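Local coordinates for protein pyruvate kinase 1 (Trypanosoma brucei brucei, PDB 4KCT) that catalyses the transfer of phosphate from phosphoenolpyruvate to ADP, giving pyruvate and ATP, and also has an intrinsic oxaloacetate decarboxylase activity, at residues A[125-130]-A[176-181]; A[141-144]-A[149-152]; A[154-157]-A[161-164]; A[240-245]-A[267-272]. All coordinates share one frame; numbering follows the deposited sequence.

Contact 1: residues A[125-130]-A[176-181]; sequences FYIDYP and RGINLP
Ile127 lays the end of its side chain across that of Ile178, the two running at about a right angle to each other, with their CD1 methyls 3.8 Å apart. The overlap continues inward: CG1 of Ile127 lies 4.1 Å from CG1 of Ile178, and the nearest atoms on both sides are those of the CG1-CD1 branch. A chi1 near -70° in both residues turns this branch beside the backbone N and into the contact. Further along, the ring of Tyr129 meets Leu180 at an oblique angle, CD2 of the ring lying 4.1 Å from the CD2 methyl of the leucine. From there the ring leads away from the leucine, and its OH accepts from the backbone N of Asp186.

The two segments are not adjacent strands, their nearest CA atoms, those of Ile127 and Ile178, being 7.8 Å apart. Strands 124-126 and 177-179 belong to one mixed sheet in the small beta domain inserted into the pyruvate kinase barrel, and Ile90, Val110 and Ile142 pack around the same isoleucines. With only carbon atoms meeting between the segments, the contact rests on dispersion and the exclusion of water, and lacks the directionality that polar bonds would give.

Contact 2: residues A[141-144]-A[149-152]; sequences SIYV and MTLR
Strands 141-144 and 149-152 run antiparallel, their axes 4.7 Å apart at closest approach and their directions 158° from one another. They form a beta hairpin within the mixed sheet of the domain inserted into the pyruvate kinase barrel. Ile142 faces Leu151 and Val144 faces Met149 as hydrogen-bonded pairs, each joined by two backbone bonds; Ser141 with Arg152 and Tyr143 with Thr150 are the non-hydrogen-bonded pairs between and beside them.

The side chains of Ile142, Val144, Met149 and Leu151 share the buried face. Met149 runs beside Val144, pointing the same way; its CG and SD continue an extended chain until a bend at chi3 (37°) brings the CE methyl back to 3.8 Å from CB of Val144. Leu151 approaches the same valine at a slant, with its CD1 4.0 Å from Val144 CG2. This face is continued by Ile178 and Leu172, which also touch Val144.

On the face of Ser141 and Arg152, the side chains of Tyr143 and Thr150 lie alongside one another. Thr150 has OG1 between its backbone N and carbonyl carbon (chi1 77°), where it bonds with Asn167 OD1, while CG2 is left to meet the tyrosine. That methyl approaches the Tyr143 ring obliquely, 3.6 Å from CD2 and 3.7 Å from CE2.

Contact 3: residues A[154-157]-A[161-164]; sequences VSKE and TLKC
Lys163 crosses Val154 and Glu157 at a slant and curls over Ser155, so that its aliphatic chain and ammonium group meet three residues of the opposite strand. Its chain leaves anti to the backbone N and bends at chi3 and chi4, which returns NZ to 3.1 Å from OG of Ser155 in a hydrogen bond; CG1 of Val154 flanks the same nitrogen. With OG between its own N and carbonyl carbon (chi1 60°), the serine hydroxyl donates in turn to OE1 of Glu157 at 2.7 Å. The glutamate folds at chi2, which sets its CG 4.0 Å from CB of Lys163.

On the other face of the sheet, Leu162 and Lys156 also meet at a slant, the CD2 methyl of the leucine lying 3.9 Å from CB of Lys156, whose amine leads off. Leu162 is further packed against Val110 and helix 132-135.

The backbone is an antiparallel hairpin that carries a classic beta bulge. Val154 and Ser155 both face Lys163, whose O accepts from Val154 N at 2.7 Å and from Ser155 N at 3.2 Å.

Glu157 OE1 and Lys163 NZ are 4.3 Å apart, beyond a salt bridge, and the serine hydroxyl bridges them: it accepts from the ammonium and donates to the carboxylate, and the opposite charges would probably polarise it in the same sense.

Contact 4: residues A[240-245]-A[267-272]; sequences IENHQG and GVEIPA. With MG (magnesium ion), chain C; PYR (pyruvic acid), chain E.
Glu269 turns from the last turn of helix 263-269 toward the loop 240-242, its CB 3.8 Å from CA of Asn242. CG, placed anti to the carbonyl carbon, comes to 3.3 Å from the backbone O of Glu241 and also packs on CB of Asn242. A bend at chi2 (-87°) then carries CD past that CB, and the two carboxylate oxygens go to different partners. OE1 bonds to Asn179 ND2. OE2 accepts from a water that also accepts from His243 N and hydrogen-bonds in the imidazole plane with ND1 at 2.7 Å; a second water, which accepts from Asn242 ND2, lies 2.8 Å from OE2 and may donate to it.

Asn242 is the N-cap of the helix that begins at His243. Its OD1 accepts from Gly245 N at 3.1 Å, the donor standing 38° out of the carbonyl plane, and its ND2 gives a second bond, within the amide plane, to Gln244 OE1. Alongside, the CG2 methyl of Ile270 rests 4.1 Å from CB of His243, and Ile12 and Phe13 of the second subunit pack on this pair.

Glu241 points the other way, into the active site, where its OE1 binds the magnesium ion at 2.0 Å, together with Asp265, pyruvate and two waters. Packing and waters thus join the segments, with no direct hydrogen bond, linking Glu269 to the residues that follow the magnesium ligand.

Overall arrangement
Contacts 1, 2 and 3 all reach the mixed sheet of the inserted domain, and contacts 2 and 3 share strand 149-158. Contact 1 is wholly buried and apolar; contact 2 joins backbone bonding to one buried and one partly exposed face; contact 3, farthest from the chain's centre, has exposed residues and puts a charged, hydrogen-bonded cluster beside its backbone pairing. Contact 4, also buried, belongs to the barrel and joins its segments through packing and water, with the magnesium site beside it. The two regions meet where Asn179 ND2 of contact 1 bonds Glu269 OE1 of contact 4 and Tyr143 of contact 2 packs on Val268; contact 3 stays about 14 Å from contact 4 between nearest atoms.

Contact 1: residues A[125-130]-A[176-181]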
loop_
_atom_site.group_PDB
_atom_site.type_symbol
_atom_site.label_atom_id
_atom_site.label_comp_id
_atom_site.label_asym_id
_atom_site.label_seq_id
_atom_site.Cartn_x
_atom_site.Cartn_y
_atom_site.Cartn_z
ATOM N N PHE A 125 21.244 51.757 -21.563
ATOM C CA PHE A 125 20.455 51.284 -22.689
ATOM C C PHE A 125 19.012 50.989 -22.302
ATOM O O PHE A 125 18.660 50.949 -21.112
ATOM C CB PHE A 125 21.122 50.069 -23.377
ATOM C CG PHE A 125 21.110 48.805 -22.551
ATOM C CD1 PHE A 125 19.992 47.981 -22.527
ATOM C CD2 PHE A 125 22.251 48.408 -21.847
ATOM C CE1 PHE A 125 20.001 46.775 -21.816
ATOM C CE2 PHE A 125 22.281 47.205 -21.150
ATOM C CZ PHE A 125 21.144 46.394 -21.105
ATOM N N TYR A 126 18.179 50.825 -23.314
ATOM C CA TYR A 126 16.746 50.864 -23.154
ATOM C C TYR A 126 16.210 49.412 -23.089
ATOM O O TYR A 126 16.708 48.523 -23.798
ATOM C CB TYR A 126 16.145 51.589 -24.358
ATOM C CG TYR A 126 14.648 51.479 -24.483
ATOM C CD1 TYR A 126 13.811 52.254 -23.687
ATOM C CD2 TYR A 126 14.067 50.717 -25.512
ATOM C CE1 TYR A 126 12.437 52.199 -23.832
ATOM C CE2 TYR A 126 12.693 50.720 -25.715
ATOM C CZ TYR A 126 11.885 51.440 -24.853
ATOM O OH TYR A 126 10.533 51.445 -25.029
ATOM N N ILE A 127 15.179 49.199 -22.273
ATOM C CA ILE A 127 14.408 47.940 -22.299
ATOM C C ILE A 127 12.928 48.299 -22.444
ATOM O O ILE A 127 12.461 49.251 -21.811
ATOM C CB ILE A 127 14.664 47.127 -21.004
ATOM C CG1 ILE A 127 16.071 46.531 -21.033
ATOM C CG2 ILE A 127 13.633 46.014 -20.833
ATOM C CD1 ILE A 127 16.477 45.864 -19.718
ATOM N N ASP A 128 12.233 47.648 -23.382
ATOM C CA ASP A 128 10.920 48.125 -23.841
ATOM C C ASP A 128 9.749 47.600 -22.996
ATOM O O ASP A 128 8.659 47.421 -23.507
ATOM C CB ASP A 128 10.696 47.793 -25.328
ATOM C CG ASP A 128 10.571 46.265 -25.593
ATOM O OD1 ASP A 128 10.452 45.473 -24.634
ATOM O OD2 ASP A 128 10.567 45.867 -26.762
ATOM N N TYR A 129 9.961 47.443 -21.694
ATOM C CA TYR A 129 8.882 47.037 -20.767
ATOM C C TYR A 129 8.671 48.094 -19.682
ATOM O O TYR A 129 9.524 48.256 -18.829
ATOM C CB TYR A 129 9.248 45.692 -20.098
ATOM C CG TYR A 129 8.199 45.173 -19.164
ATOM C CD1 TYR A 129 6.936 44.831 -19.636
ATOM C CD2 TYR A 129 8.426 45.119 -17.788
ATOM C CE1 TYR A 129 5.950 44.409 -18.776
ATOM C CE2 TYR A 129 7.431 44.681 -16.909
ATOM C CZ TYR A 129 6.216 44.300 -17.419
ATOM O OH TYR A 129 5.221 43.884 -16.593
ATOM N N PRO A 130 7.556 48.870 -19.765
ATOM C CA PRO A 130 7.413 50.101 -18.967
ATOM C C PRO A 130 7.338 49.866 -17.484
ATOM O O PRO A 130 7.772 50.701 -16.721
ATOM C CB PRO A 130 6.087 50.695 -19.463
ATOM C CG PRO A 130 5.974 50.226 -20.874
ATOM C CD PRO A 130 6.680 48.888 -20.958
ATOM N N ARG A 176 18.079 42.637 -28.387
ATOM C CA ARG A 176 18.209 41.292 -27.828
ATOM C C ARG A 176 17.086 41.017 -26.825
ATOM O O ARG A 176 16.510 41.953 -26.247
ATOM C CB ARG A 176 19.562 41.135 -27.139
ATOM C CG ARG A 176 20.763 41.383 -28.048
ATOM C CD ARG A 176 20.834 40.329 -29.128
ATOM N NE ARG A 176 20.009 40.709 -30.259
ATOM C CZ ARG A 176 19.605 39.869 -31.198
ATOM N NH1 ARG A 176 18.788 40.295 -32.151
ATOM N NH2 ARG A 176 20.021 38.609 -31.191
ATOM N N GLY A 177 16.692 39.747 -26.721
ATOM C CA GLY A 177 15.660 39.319 -25.760
ATOM C C GLY A 177 16.031 39.596 -24.307
ATOM O O GLY A 177 17.194 39.436 -23.903
ATOM N N ILE A 178 15.010 39.906 -23.501
ATOM C CA ILE A 178 15.151 40.131 -22.053
ATOM C C ILE A 178 14.260 39.125 -21.314
ATOM O O ILE A 178 13.120 38.867 -21.728
ATOM C CB ILE A 178 14.691 41.584 -21.695
ATOM C CG1 ILE A 178 15.684 42.623 -22.249
ATOM C CG2 ILE A 178 14.466 41.758 -20.185
ATOM C CD1 ILE A 178 17.045 42.603 -21.555
ATOM N N ASN A 179 14.776 38.536 -20.231
ATOM C CA ASN A 179 13.944 37.761 -19.319
ATOM C C ASN A 179 14.081 38.319 -17.927
ATOM O O ASN A 179 15.130 38.804 -17.560
ATOM C CB ASN A 179 14.352 36.273 -19.328
ATOM C CG ASN A 179 14.086 35.611 -20.673
ATOM O OD1 ASN A 179 14.897 35.713 -21.580
ATOM N ND2 ASN A 179 12.873 35.109 -20.856
ATOM N N LEU A 180 12.981 38.345 -17.194
ATOM C CA LEU A 180 12.984 38.877 -15.846
ATOM C C LEU A 180 12.669 37.716 -14.910
ATOM O O LEU A 180 11.503 37.490 -14.557
ATOM C CB LEU A 180 11.901 39.963 -15.731
ATOM C CG LEU A 180 12.225 41.435 -16.057
ATOM C CD1 LEU A 180 13.576 41.732 -16.696
ATOM C CD2 LEU A 180 11.067 42.222 -16.666
ATOM N N PRO A 181 13.709 36.949 -14.525
ATOM C CA PRO A 181 13.473 35.623 -13.924
ATOM C C PRO A 181 12.797 35.780 -12.578
ATOM O O PRO A 181 13.160 36.668 -11.810
ATOM C CB PRO A 181 14.889 35.046 -13.759
ATOM C CG PRO A 181 15.792 36.237 -13.756
ATOM C CD PRO A 181 15.142 37.238 -14.684
#

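Contact 2: residues A[141-144]-A[149-152]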
loop_
_atom_site.group_PDB
_atom_site.type_symbol
_atom_site.label_atom_id
_atom_site.label_comp_id
_atom_site.label_asym_id
_atom_site.label_seq_id
_atom_site.Cartn_x
_atom_site.Cartn_y
_atom_site.Cartn_z
ATOM N N SER A 141 17.699 39.846 -10.734
ATOM C CA SER A 141 18.450 39.716 -11.961
ATOM C C SER A 141 17.658 40.146 -13.197
ATOM O O SER A 141 16.443 39.911 -13.301
ATOM C CB SER A 141 18.929 38.274 -12.130
ATOM O OG SER A 141 19.825 37.939 -11.097
ATOM N N ILE A 142 18.378 40.667 -14.177
ATOM C CA ILE A 142 17.858 40.786 -15.509
ATOM C C ILE A 142 18.735 39.963 -16.418
ATOM O O ILE A 142 19.947 40.082 -16.373
ATOM C CB ILE A 142 17.869 42.256 -15.975
ATOM C CG1 ILE A 142 16.916 43.088 -15.108
ATOM C CG2 ILE A 142 17.503 42.347 -17.446
ATOM C CD1 ILE A 142 17.076 44.602 -15.281
ATOM N N TYR A 143 18.121 39.111 -17.227
ATOM C CA TYR A 143 18.856 38.283 -18.154
ATOM C C TYR A 143 18.746 38.900 -19.531
ATOM O O TYR A 143 17.652 39.299 -19.954
ATOM C CB TYR A 143 18.257 36.869 -18.187
ATOM C CG TYR A 143 18.491 36.056 -16.916
ATOM C CD1 TYR A 143 17.863 34.811 -16.731
ATOM C CD2 TYR A 143 19.372 36.503 -15.920
ATOM C CE1 TYR A 143 18.064 34.064 -15.566
ATOM C CE2 TYR A 143 19.536 35.786 -14.730
ATOM C CZ TYR A 143 18.921 34.545 -14.581
ATOM O OH TYR A 143 19.112 33.817 -13.414
ATOM N N VAL A 144 19.833 38.860 -20.284
ATOM C CA VAL A 144 19.834 39.429 -21.613
ATOM C C VAL A 144 20.337 38.399 -22.623
ATOM O O VAL A 144 21.242 37.620 -22.324
ATOM C CB VAL A 144 20.696 40.711 -21.664
ATOM C CG1 VAL A 144 20.399 41.506 -22.923
ATOM C CG2 VAL A 144 20.457 41.564 -20.408
ATOM N N MET A 149 23.860 36.811 -20.966
ATOM C CA MET A 149 24.416 37.793 -20.060
ATOM C C MET A 149 23.461 37.989 -18.916
ATOM O O MET A 149 22.247 38.057 -19.120
ATOM C CB MET A 149 24.656 39.147 -20.768
ATOM C CG MET A 149 25.191 40.216 -19.812
ATOM S SD MET A 149 25.612 41.795 -20.598
ATOM C CE MET A 149 24.342 41.904 -21.796
ATOM N N THR A 150 23.995 38.141 -17.716
ATOM C CA THR A 150 23.157 38.437 -16.582
ATOM C C THR A 150 23.604 39.704 -15.864
ATOM O O THR A 150 24.797 39.998 -15.771
ATOM C CB THR A 150 23.072 37.258 -15.590
ATOM O OG1 THR A 150 24.260 37.211 -14.829
ATOM C CG2 THR A 150 22.903 35.927 -16.326
ATOM N N LEU A 151 22.626 40.506 -15.476
ATOM C CA LEU A 151 22.856 41.719 -14.704
ATOM C C LEU A 151 22.232 41.533 -13.343
ATOM O O LEU A 151 21.120 41.007 -13.234
ATOM C CB LEU A 151 22.185 42.920 -15.395
ATOM C CG LEU A 151 22.433 43.055 -16.902
ATOM C CD1 LEU A 151 21.458 44.064 -17.514
ATOM C CD2 LEU A 151 23.843 43.505 -17.136
ATOM N N ARG A 152 22.911 42.021 -12.311
ATOM C CA ARG A 152 22.311 42.149 -10.997
ATOM C C ARG A 152 21.869 43.574 -10.799
ATOM O O ARG A 152 22.644 44.502 -11.023
ATOM C CB ARG A 152 23.325 41.782 -9.908
ATOM C CG ARG A 152 22.784 41.967 -8.490
ATOM C CD ARG A 152 23.758 41.426 -7.444
ATOM N NE ARG A 152 25.146 41.758 -7.766
ATOM C CZ ARG A 152 25.774 42.853 -7.349
ATOM N NH1 ARG A 152 27.024 43.086 -7.723
ATOM N NH2 ARG A 152 25.154 43.712 -6.553
#

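Contact 3: residues A[154-157]-A[161-164]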
loop_
_atom_site.group_PDB
_atom_site.type_symbol
_atom_site.label_atom_id
_atom_site.label_comp_id
_atom_site.label_asym_id
_atom_site.label_seq_id
_atom_site.Cartn_x
_atom_site.Cartn_y
_atom_site.Cartn_z
ATOM N N VAL A 154 21.418 46.748 -8.896
ATOM C CA VAL A 154 22.061 47.313 -7.711
ATOM C C VAL A 154 21.115 48.259 -6.993
ATOM O O VAL A 154 20.934 48.166 -5.781
ATOM C CB VAL A 154 23.354 48.083 -8.057
ATOM C CG1 VAL A 154 23.998 48.606 -6.785
ATOM C CG2 VAL A 154 24.328 47.196 -8.826
ATOM N N SER A 155 20.522 49.186 -7.733
ATOM C CA SER A 155 19.635 50.166 -7.117
ATOM C C SER A 155 18.656 50.739 -8.130
ATOM O O SER A 155 18.883 50.679 -9.344
ATOM C CB SER A 155 20.442 51.294 -6.477
ATOM O OG SER A 155 21.223 51.947 -7.450
ATOM N N LYS A 156 17.548 51.256 -7.629
ATOM C CA LYS A 156 16.627 52.013 -8.450
ATOM C C LYS A 156 16.981 53.498 -8.410
ATOM O O LYS A 156 16.990 54.091 -7.347
ATOM C CB LYS A 156 15.208 51.811 -7.945
ATOM C CG LYS A 156 14.192 52.703 -8.634
ATOM C CD LYS A 156 12.815 52.083 -8.574
ATOM C CE LYS A 156 11.793 53.072 -8.073
ATOM N NZ LYS A 156 10.462 52.419 -8.019
ATOM N N GLU A 157 17.286 54.089 -9.568
ATOM C CA GLU A 157 17.716 55.505 -9.634
ATOM C C GLU A 157 16.550 56.494 -9.678
ATOM O O GLU A 157 16.605 57.557 -9.054
ATOM C CB GLU A 157 18.634 55.740 -10.828
ATOM C CG GLU A 157 19.905 54.906 -10.799
ATOM C CD GLU A 157 20.717 55.134 -9.530
ATOM O OE1 GLU A 157 20.624 54.299 -8.594
ATOM O OE2 GLU A 157 21.390 56.187 -9.439
ATOM N N THR A 161 14.518 53.956 -14.166
ATOM C CA THR A 161 15.943 53.640 -14.341
ATOM C C THR A 161 16.512 52.780 -13.217
ATOM O O THR A 161 16.377 53.102 -12.034
ATOM C CB THR A 161 16.788 54.923 -14.484
ATOM O OG1 THR A 161 16.093 55.848 -15.326
ATOM C CG2 THR A 161 18.181 54.599 -15.093
ATOM N N LEU A 162 17.147 51.685 -13.604
ATOM C CA LEU A 162 17.850 50.830 -12.671
ATOM C C LEU A 162 19.348 50.887 -12.960
ATOM O O LEU A 162 19.773 50.886 -14.119
ATOM C CB LEU A 162 17.347 49.386 -12.793
ATOM C CG LEU A 162 15.850 49.207 -12.529
ATOM C CD1 LEU A 162 15.432 47.766 -12.812
ATOM C CD2 LEU A 162 15.521 49.590 -11.095
ATOM N N LYS A 163 20.145 50.935 -11.905
ATOM C CA LYS A 163 21.571 50.769 -12.032
ATOM C C LYS A 163 21.918 49.299 -11.786
ATOM O O LYS A 163 21.455 48.702 -10.807
ATOM C CB LYS A 163 22.286 51.664 -11.017
ATOM C CG LYS A 163 23.797 51.594 -11.090
ATOM C CD LYS A 163 24.438 52.719 -10.278
ATOM C CE LYS A 163 25.175 52.169 -9.062
ATOM N NZ LYS A 163 24.337 52.191 -7.825
ATOM N N CYS A 164 22.707 48.713 -12.686
ATOM C CA CYS A 164 22.906 47.252 -12.707
ATOM C C CYS A 164 24.394 46.906 -12.757
ATOM O O CYS A 164 25.214 47.690 -13.235
ATOM C CB CYS A 164 22.202 46.624 -13.917
ATOM S SG CYS A 164 20.402 46.819 -13.919
#

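Contact 4: residues A[240-245]-A[267-272]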
loop_
_atom_site.group_PDB
_atom_site.type_symbol
_atom_site.label_atom_id
_atom_site.label_comp_id
_atom_site.label_asym_id
_atom_site.label_seq_id
_atom_site.Cartn_x
_atom_site.Cartn_y
_atom_site.Cartn_z
ATOM N N ILE A 240 3.954 26.469 -21.007
ATOM C CA ILE A 240 4.432 26.958 -19.723
ATOM C C ILE A 240 5.917 27.313 -19.851
ATOM O O ILE A 240 6.769 26.421 -20.047
ATOM C CB ILE A 240 4.248 25.865 -18.649
ATOM C CG1 ILE A 240 2.792 25.414 -18.603
ATOM C CG2 ILE A 240 4.770 26.328 -17.269
ATOM C CD1 ILE A 240 1.808 26.532 -18.259
ATOM N N GLU A 241 6.240 28.602 -19.713
ATOM C CA GLU A 241 7.566 29.075 -20.071
ATOM C C GLU A 241 8.230 29.920 -18.993
ATOM O O GLU A 241 9.321 30.439 -19.220
ATOM C CB GLU A 241 7.522 29.890 -21.385
ATOM C CG GLU A 241 6.694 29.273 -22.481
ATOM C CD GLU A 241 7.189 29.658 -23.867
ATOM O OE1 GLU A 241 8.329 29.274 -24.223
ATOM O OE2 GLU A 241 6.392 30.193 -24.646
ATOM N N ASN A 242 7.533 30.155 -17.874
ATOM C CA ASN A 242 8.083 31.000 -16.803
ATOM C C ASN A 242 7.427 30.684 -15.467
ATOM O O ASN A 242 6.571 29.783 -15.389
ATOM C CB ASN A 242 7.936 32.516 -17.147
ATOM C CG ASN A 242 6.552 33.081 -16.789
ATOM O OD1 ASN A 242 5.530 32.385 -16.882
ATOM N ND2 ASN A 242 6.514 34.374 -16.428
ATOM N N HIS A 243 7.861 31.355 -14.403
ATOM C CA HIS A 243 7.439 30.942 -13.068
ATOM C C HIS A 243 5.939 31.158 -12.861
ATOM O O HIS A 243 5.303 30.413 -12.122
ATOM C CB HIS A 243 8.254 31.640 -11.983
ATOM C CG HIS A 243 7.754 33.008 -11.665
ATOM N ND1 HIS A 243 7.909 34.048 -12.530
ATOM C CD2 HIS A 243 6.885 33.454 -10.656
ATOM C CE1 HIS A 243 7.246 35.126 -12.047
ATOM N NE2 HIS A 243 6.608 34.755 -10.910
ATOM N N GLN A 244 5.367 32.185 -13.501
ATOM C CA GLN A 244 3.906 32.428 -13.412
ATOM C C GLN A 244 3.107 31.267 -13.957
ATOM O O GLN A 244 2.132 30.851 -13.351
ATOM C CB GLN A 244 3.499 33.698 -14.189
ATOM C CG GLN A 244 4.112 34.975 -13.654
ATOM C CD GLN A 244 3.881 36.147 -14.609
ATOM O OE1 GLN A 244 4.577 36.300 -15.623
ATOM N NE2 GLN A 244 2.821 36.862 -14.376
ATOM N N GLY A 245 3.505 30.756 -15.121
ATOM C CA GLY A 245 2.859 29.573 -15.671
ATOM C C GLY A 245 2.906 28.405 -14.701
ATOM O O GLY A 245 1.934 27.661 -14.579
ATOM N N GLY A 267 13.794 27.226 -18.801
ATOM C CA GLY A 267 15.105 27.041 -18.176
ATOM C C GLY A 267 15.986 28.296 -18.262
ATOM O O GLY A 267 17.099 28.324 -17.729
ATOM N N VAL A 268 15.450 29.346 -18.878
ATOM C CA VAL A 268 16.019 30.685 -18.787
ATOM C C VAL A 268 15.317 31.482 -17.684
ATOM O O VAL A 268 15.967 32.165 -16.881
ATOM C CB VAL A 268 15.876 31.428 -20.140
ATOM C CG1 VAL A 268 16.135 32.924 -19.979
ATOM C CG2 VAL A 268 16.791 30.803 -21.192
ATOM N N GLU A 269 14.004 31.297 -17.567
ATOM C CA GLU A 269 13.211 32.035 -16.576
ATOM C C GLU A 269 13.406 31.511 -15.130
ATOM O O GLU A 269 13.304 32.267 -14.185
ATOM C CB GLU A 269 11.729 31.997 -16.951
ATOM C CG GLU A 269 11.390 32.792 -18.205
ATOM C CD GLU A 269 11.106 34.263 -17.897
ATOM O OE1 GLU A 269 11.152 35.081 -18.830
ATOM O OE2 GLU A 269 10.850 34.597 -16.713
ATOM N N ILE A 270 13.519 30.193 -14.968
ATOM C CA ILE A 270 13.757 29.626 -13.663
ATOM C C ILE A 270 15.099 28.917 -13.730
ATOM O O ILE A 270 15.586 28.632 -14.824
ATOM C CB ILE A 270 12.623 28.645 -13.243
ATOM C CG1 ILE A 270 12.742 27.303 -13.967
ATOM C CG2 ILE A 270 11.245 29.268 -13.481
ATOM C CD1 ILE A 270 11.679 26.295 -13.536
ATOM N N PRO A 271 15.727 28.662 -12.577
ATOM C CA PRO A 271 17.031 27.982 -12.624
ATOM C C PRO A 271 16.959 26.674 -13.444
ATOM O O PRO A 271 16.006 25.911 -13.306
ATOM C CB PRO A 271 17.302 27.664 -11.151
ATOM C CG PRO A 271 16.578 28.759 -10.401
ATOM C CD PRO A 271 15.297 28.933 -11.183
ATOM N N ALA A 272 17.988 26.403 -14.242
ATOM C CA ALA A 272 17.948 25.270 -15.176
ATOM C C ALA A 272 17.680 23.949 -14.433
ATOM O O ALA A 272 16.863 23.133 -14.878
ATOM C CB ALA A 272 19.252 25.183 -15.977
HETATM MG MG MG C . 9.503 29.210 -25.824
HETATM C C PYR E . 10.560 26.664 -25.611
HETATM O O PYR E . 11.087 25.574 -25.254
HETATM O OXT PYR E . 10.807 27.725 -24.969
HETATM C CA PYR E . 9.540 26.678 -26.705
HETATM O O3 PYR E . 9.039 27.752 -27.084
HETATM C CB PYR E . 9.038 25.372 -27.267
HETATM O O HOH W 1 8.017 30.845 -26.506
HETATM O O HOH W 2 8.750 36.347 -16.235
HETATM O O HOH W 3 9.865 33.497 -14.368
HETATM O O HOH W 4 10.670 29.792 -27.510
#